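Local structure of methylthioribose-1-phosphate isomerase (Saccharomyces cerevisiae, 1W2W) at residues 58-72 and 132-144. The protein catalyses the interconversion of methylthioribose-1-phosphate and methylthioribulose-1-phosphate in the methionine salvage pathway. Numbering follows the deposited sequence.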
loop_
_atom_site.group_PDB
_atom_site.type_symbol
_atom_site.label_atom_id
_atom_site.label_comp_id
_atom_site.label_asym_id
_atom_site.label_seq_id
_atom_site.Cartn_x
_atom_site.Cartn_y
_atom_site.Cartn_z
ATOM N N ILE A 58 -22.974 5.361 -15.641
ATOM C CA ILE A 58 -23.294 6.529 -16.458
ATOM C C ILE A 58 -22.618 6.476 -17.830
ATOM O O ILE A 58 -23.280 6.697 -18.851
ATOM C CB ILE A 58 -22.930 7.845 -15.721
ATOM C CG1 ILE A 58 -23.860 8.047 -14.512
ATOM C CG2 ILE A 58 -23.040 9.047 -16.683
ATOM C CD1 ILE A 58 -23.297 9.019 -13.461
ATOM N N VAL A 59 -21.316 6.196 -17.874
ATOM C CA VAL A 59 -20.658 6.103 -19.189
ATOM C C VAL A 59 -21.209 4.953 -20.031
ATOM O O VAL A 59 -21.383 5.097 -21.250
ATOM C CB VAL A 59 -19.115 6.037 -19.124
ATOM C CG1 VAL A 59 -18.639 4.649 -18.695
ATOM C CG2 VAL A 59 -18.528 6.330 -20.523
ATOM N N GLY A 60 -21.496 3.825 -19.385
ATOM C CA GLY A 60 -22.119 2.692 -20.065
ATOM C C GLY A 60 -23.448 3.077 -20.705
ATOM O O GLY A 60 -23.669 2.843 -21.906
ATOM N N SER A 61 -24.328 3.666 -19.896
ATOM C CA SER A 61 -25.627 4.142 -20.355
ATOM C C SER A 61 -25.486 5.159 -21.494
ATOM O O SER A 61 -26.163 5.054 -22.509
ATOM C CB SER A 61 -26.411 4.750 -19.188
ATOM O OG SER A 61 -26.664 3.764 -18.199
ATOM N N LEU A 62 -24.605 6.138 -21.320
ATOM C CA LEU A 62 -24.373 7.157 -22.333
ATOM C C LEU A 62 -23.870 6.559 -23.645
ATOM O O LEU A 62 -24.248 7.034 -24.723
ATOM C CB LEU A 62 -23.409 8.241 -21.836
ATOM C CG LEU A 62 -24.007 9.227 -20.836
ATOM C CD1 LEU A 62 -22.892 10.066 -20.227
ATOM C CD2 LEU A 62 -25.030 10.134 -21.497
ATOM N N SER A 63 -23.038 5.524 -23.565
ATOM C CA SER A 63 -22.476 4.926 -24.777
ATOM C C SER A 63 -23.549 4.232 -25.624
ATOM O O SER A 63 -23.406 4.132 -26.846
ATOM C CB SER A 63 -21.306 3.980 -24.466
ATOM O OG SER A 63 -21.760 2.712 -24.014
ATOM N N VAL A 64 -24.612 3.757 -24.979
ATOM C CA VAL A 64 -25.757 3.207 -25.711
ATOM C C VAL A 64 -26.462 4.337 -26.468
ATOM O O VAL A 64 -26.834 4.199 -27.647
ATOM C CB VAL A 64 -26.749 2.512 -24.753
ATOM C CG1 VAL A 64 -27.877 1.849 -25.545
ATOM C CG2 VAL A 64 -26.054 1.458 -23.903
ATOM N N LEU A 65 -26.646 5.469 -25.799
ATOM C CA LEU A 65 -27.284 6.610 -26.446
ATOM C C LEU A 65 -26.449 7.152 -27.608
ATOM O O LEU A 65 -26.986 7.413 -28.686
ATOM C CB LEU A 65 -27.622 7.721 -25.441
ATOM C CG LEU A 65 -28.225 9.007 -26.038
ATOM C CD1 LEU A 65 -29.576 8.725 -26.712
ATOM C CD2 LEU A 65 -28.389 10.072 -24.960
ATOM N N THR A 66 -25.146 7.331 -27.425
ATOM C CA THR A 66 -24.337 7.795 -28.555
ATOM C C THR A 66 -24.388 6.797 -29.711
ATOM O O THR A 66 -24.385 7.203 -30.878
ATOM C CB THR A 66 -22.867 8.097 -28.169
ATOM O OG1 THR A 66 -22.285 6.967 -27.515
ATOM C CG2 THR A 66 -22.775 9.204 -27.138
ATOM N N GLU A 67 -24.435 5.504 -29.394
ATOM C CA GLU A 67 -24.509 4.482 -30.437
ATOM C C GLU A 67 -25.805 4.590 -31.236
ATOM O O GLU A 67 -25.785 4.565 -32.474
ATOM C CB GLU A 67 -24.337 3.063 -29.890
ATOM C CG GLU A 67 -24.500 2.014 -30.983
ATOM C CD GLU A 67 -23.727 0.747 -30.704
ATOM O OE1 GLU A 67 -24.265 -0.348 -30.965
ATOM O OE2 GLU A 67 -22.577 0.843 -30.223
ATOM N N VAL A 68 -26.940 4.712 -30.553
ATOM C CA VAL A 68 -28.198 4.733 -31.296
ATOM C C VAL A 68 -28.339 6.019 -32.093
ATOM O O VAL A 68 -28.945 6.035 -33.173
ATOM C CB VAL A 68 -29.431 4.470 -30.415
ATOM C CG1 VAL A 68 -29.334 3.102 -29.733
ATOM C CG2 VAL A 68 -29.611 5.569 -29.423
ATOM N N GLN A 69 -27.767 7.105 -31.579
ATOM C CA GLN A 69 -27.798 8.360 -32.321
ATOM C C GLN A 69 -26.878 8.343 -33.526
ATOM O O GLN A 69 -27.194 8.931 -34.561
ATOM C CB GLN A 69 -27.516 9.555 -31.412
ATOM C CG GLN A 69 -28.556 9.634 -30.298
ATOM C CD GLN A 69 -28.558 10.956 -29.577
ATOM O OE1 GLN A 69 -27.518 11.617 -29.475
ATOM N NE2 GLN A 69 -29.721 11.359 -29.082
ATOM N N LEU A 70 -25.749 7.657 -33.396
ATOM C CA LEU A 70 -24.831 7.502 -34.517
ATOM C C LEU A 70 -25.465 6.676 -35.640
ATOM O O LEU A 70 -25.337 7.015 -36.816
ATOM C CB LEU A 70 -23.521 6.857 -34.050
ATOM C CG LEU A 70 -22.401 6.670 -35.078
ATOM C CD1 LEU A 70 -22.146 7.949 -35.843
ATOM C CD2 LEU A 70 -21.118 6.189 -34.406
ATOM N N ILE A 71 -26.147 5.590 -35.299
ATOM C CA ILE A 71 -26.706 4.759 -36.358
ATOM C C ILE A 71 -27.873 5.458 -37.056
ATOM O O ILE A 71 -28.182 5.160 -38.214
ATOM C CB ILE A 71 -27.068 3.343 -35.860
ATOM C CG1 ILE A 71 -28.163 3.384 -34.799
ATOM C CG2 ILE A 71 -25.841 2.653 -35.286
ATOM C CD1 ILE A 71 -28.409 2.044 -34.140
ATOM N N LYS A 72 -28.514 6.390 -36.358
ATOM C CA LYS A 72 -29.511 7.253 -36.984
ATOM C C LYS A 72 -28.863 8.222 -37.972
ATOM O O LYS A 72 -29.299 8.331 -39.122
ATOM C CB LYS A 72 -30.327 8.020 -35.938
ATOM C CG LYS A 72 -31.294 9.018 -36.571
ATOM C CD LYS A 72 -31.675 10.133 -35.615
ATOM C CE LYS A 72 -31.970 11.435 -36.356
ATOM N NZ LYS A 72 -32.472 12.473 -35.399
ATOM N N PHE A 132 -37.088 4.929 -28.795
ATOM C CA PHE A 132 -36.063 4.460 -27.862
ATOM C C PHE A 132 -35.044 5.567 -27.596
ATOM O O PHE A 132 -34.670 5.820 -26.449
ATOM C CB PHE A 132 -35.367 3.214 -28.406
ATOM C CG PHE A 132 -34.276 2.684 -27.519
ATOM C CD1 PHE A 132 -34.558 2.241 -26.230
ATOM C CD2 PHE A 132 -32.966 2.633 -27.969
ATOM C CE1 PHE A 132 -33.554 1.755 -25.410
ATOM C CE2 PHE A 132 -31.951 2.144 -27.150
ATOM C CZ PHE A 132 -32.242 1.705 -25.877
ATOM N N ASP A 133 -34.607 6.209 -28.673
ATOM C CA ASP A 133 -33.642 7.303 -28.619
ATOM C C ASP A 133 -34.132 8.383 -27.649
ATOM O O ASP A 133 -33.436 8.764 -26.701
ATOM C CB ASP A 133 -33.490 7.835 -30.054
ATOM C CG ASP A 133 -32.387 8.861 -30.218
ATOM O OD1 ASP A 133 -32.090 9.611 -29.267
ATOM O OD2 ASP A 133 -31.771 8.988 -31.304
ATOM N N GLY A 134 -35.345 8.871 -27.879
ATOM C CA GLY A 134 -35.927 9.899 -27.038
ATOM C C GLY A 134 -36.059 9.484 -25.583
ATOM O O GLY A 134 -35.760 10.270 -24.685
ATOM N N SER A 135 -36.504 8.252 -25.351
ATOM C CA SER A 135 -36.734 7.778 -23.986
ATOM C C SER A 135 -35.409 7.505 -23.273
ATOM O O SER A 135 -35.291 7.714 -22.062
ATOM C CB SER A 135 -37.589 6.509 -24.001
ATOM O OG SER A 135 -38.867 6.776 -24.566
ATOM N N LEU A 136 -34.423 7.027 -24.024
ATOM C CA LEU A 136 -33.095 6.796 -23.474
ATOM C C LEU A 136 -32.412 8.107 -23.101
ATOM O O LEU A 136 -31.739 8.182 -22.064
ATOM C CB LEU A 136 -32.230 5.988 -24.451
ATOM C CG LEU A 136 -30.809 5.644 -23.990
ATOM C CD1 LEU A 136 -30.811 4.855 -22.683
ATOM C CD2 LEU A 136 -30.030 4.898 -25.076
ATOM N N TYR A 137 -32.576 9.137 -23.935
ATOM C CA TYR A 137 -32.085 10.467 -23.591
ATOM C C TYR A 137 -32.673 10.909 -22.252
ATOM O O TYR A 137 -31.952 11.376 -21.360
ATOM C CB TYR A 137 -32.486 11.501 -24.651
ATOM C CG TYR A 137 -32.108 12.921 -24.266
ATOM C CD1 TYR A 137 -30.800 13.379 -24.415
ATOM C CD2 TYR A 137 -33.058 13.805 -23.757
ATOM C CE1 TYR A 137 -30.451 14.687 -24.060
ATOM C CE2 TYR A 137 -32.715 15.097 -23.407
ATOM C CZ TYR A 137 -31.417 15.530 -23.560
ATOM O OH TYR A 137 -31.085 16.824 -23.212
ATOM N N ASN A 138 -33.991 10.776 -22.120
ATOM C CA ASN A 138 -34.642 11.110 -20.850
ATOM C C ASN A 138 -34.055 10.280 -19.715
ATOM O O ASN A 138 -33.807 10.798 -18.618
ATOM C CB ASN A 138 -36.160 10.923 -20.932
ATOM C CG ASN A 138 -36.816 11.985 -21.791
ATOM O OD1 ASN A 138 -36.189 12.991 -22.124
ATOM N ND2 ASN A 138 -38.072 11.768 -22.156
ATOM N N TYR A 139 -33.828 8.996 -19.976
ATOM C CA TYR A 139 -33.335 8.112 -18.925
ATOM C C TYR A 139 -31.956 8.548 -18.438
ATOM O O TYR A 139 -31.699 8.627 -17.221
ATOM C CB TYR A 139 -33.277 6.641 -19.364
ATOM C CG TYR A 139 -32.523 5.823 -18.337
ATOM C CD1 TYR A 139 -33.128 5.463 -17.144
ATOM C CD2 TYR A 139 -31.203 5.433 -18.554
ATOM C CE1 TYR A 139 -32.445 4.729 -16.191
ATOM C CE2 TYR A 139 -30.505 4.691 -17.599
ATOM C CZ TYR A 139 -31.138 4.350 -16.421
ATOM O OH TYR A 139 -30.504 3.618 -15.450
ATOM N N VAL A 140 -31.055 8.813 -19.379
ATOM C CA VAL A 140 -29.695 9.167 -18.979
ATOM C C VAL A 140 -29.623 10.518 -18.264
ATOM O O VAL A 140 -28.844 10.682 -17.316
ATOM C CB VAL A 140 -28.661 9.046 -20.123
ATOM C CG1 VAL A 140 -28.703 7.645 -20.712
ATOM C CG2 VAL A 140 -28.876 10.108 -21.197
ATOM N N CYS A 141 -30.443 11.479 -18.694
ATOM C CA CYS A 141 -30.519 12.750 -17.997
ATOM C C CYS A 141 -30.963 12.532 -16.560
ATOM O O CYS A 141 -30.403 13.131 -15.636
ATOM C CB CYS A 141 -31.466 13.722 -18.707
ATOM S SG CYS A 141 -30.740 14.346 -20.248
ATOM N N GLU A 142 -31.964 11.674 -16.382
ATOM C CA GLU A 142 -32.506 11.413 -15.053
ATOM C C GLU A 142 -31.501 10.666 -14.186
ATOM O O GLU A 142 -31.321 11.019 -13.019
ATOM C CB GLU A 142 -33.815 10.639 -15.141
ATOM C CG GLU A 142 -34.965 11.526 -15.596
ATOM C CD GLU A 142 -36.108 10.727 -16.182
ATOM O OE1 GLU A 142 -36.278 9.556 -15.772
ATOM O OE2 GLU A 142 -36.825 11.282 -17.049
ATOM N N LEU A 143 -30.850 9.657 -14.762
ATOM C CA LEU A 143 -29.804 8.903 -14.060
ATOM C C LEU A 143 -28.728 9.862 -13.535
ATOM O O LEU A 143 -28.338 9.822 -12.355
ATOM C CB LEU A 143 -29.195 7.840 -14.990
ATOM C CG LEU A 143 -27.974 7.065 -14.467
ATOM C CD1 LEU A 143 -28.377 6.094 -13.359
ATOM C CD2 LEU A 143 -27.221 6.357 -15.597
ATOM N N ILE A 144 -28.251 10.735 -14.417
ATOM C CA ILE A 144 -27.192 11.666 -14.063
ATOM C C ILE A 144 -27.707 12.709 -13.063
ATOM O O ILE A 144 -27.070 12.982 -12.043
ATOM C CB ILE A 144 -26.608 12.317 -15.348
ATOM C CG1 ILE A 144 -25.811 11.274 -16.149
ATOM C CG2 ILE A 144 -25.723 13.524 -15.001
ATOM C CD1 ILE A 144 -25.546 11.648 -17.600
HETATM O O HOH W 1 -30.873 11.045 -32.778
#
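Leu65 enters as a knob among Asp133, Leu136, Tyr137 and Val140 of the neighbouring helix. With its CG anti to the backbone N, a chi2 of 63° sends CD2 to Val140 CG2 at 3.8 Å and CD1 against the Asp133 carboxylate. Leu136 answers by laying CD2 over the backbone of residues 58-72, 3.5 Å from Leu65 N, and against Val64 CG1. Val68 CG1 meets the Phe132 ring at its edge, 3.8 Å from CE2, and at the far end Ile58 CG2 packs on Ile144 CG1 at 3.6 Å.

Polar contacts centre on Asp133. Gln69 NE2 donates a nearly straight bond (2.9 Å, 175°) to the syn lone pair of Asp133 OD1, an oxygen in the plane of the Gln69 amide. Pro13 O and Val16 N bind the same amide through NE2 and OE1, fixing its rotation. A water donates to Asp133 OD2 and is weakly held by Lys72 NZ, whose salt bridge is with Glu14. An alanine in place of Gln69 would probably leave Asp133 OD1 without its amide donor and Pro13 O and Val16 N without the amide they share.

Helices 53-73 and 129-168 thus pack antiparallel, segment axes 9.9 Å apart at 156°, through a knob-into-hole centre; helices 88-103 and 111-124 pack alongside in the N-terminal part of the isomerase held by this chain.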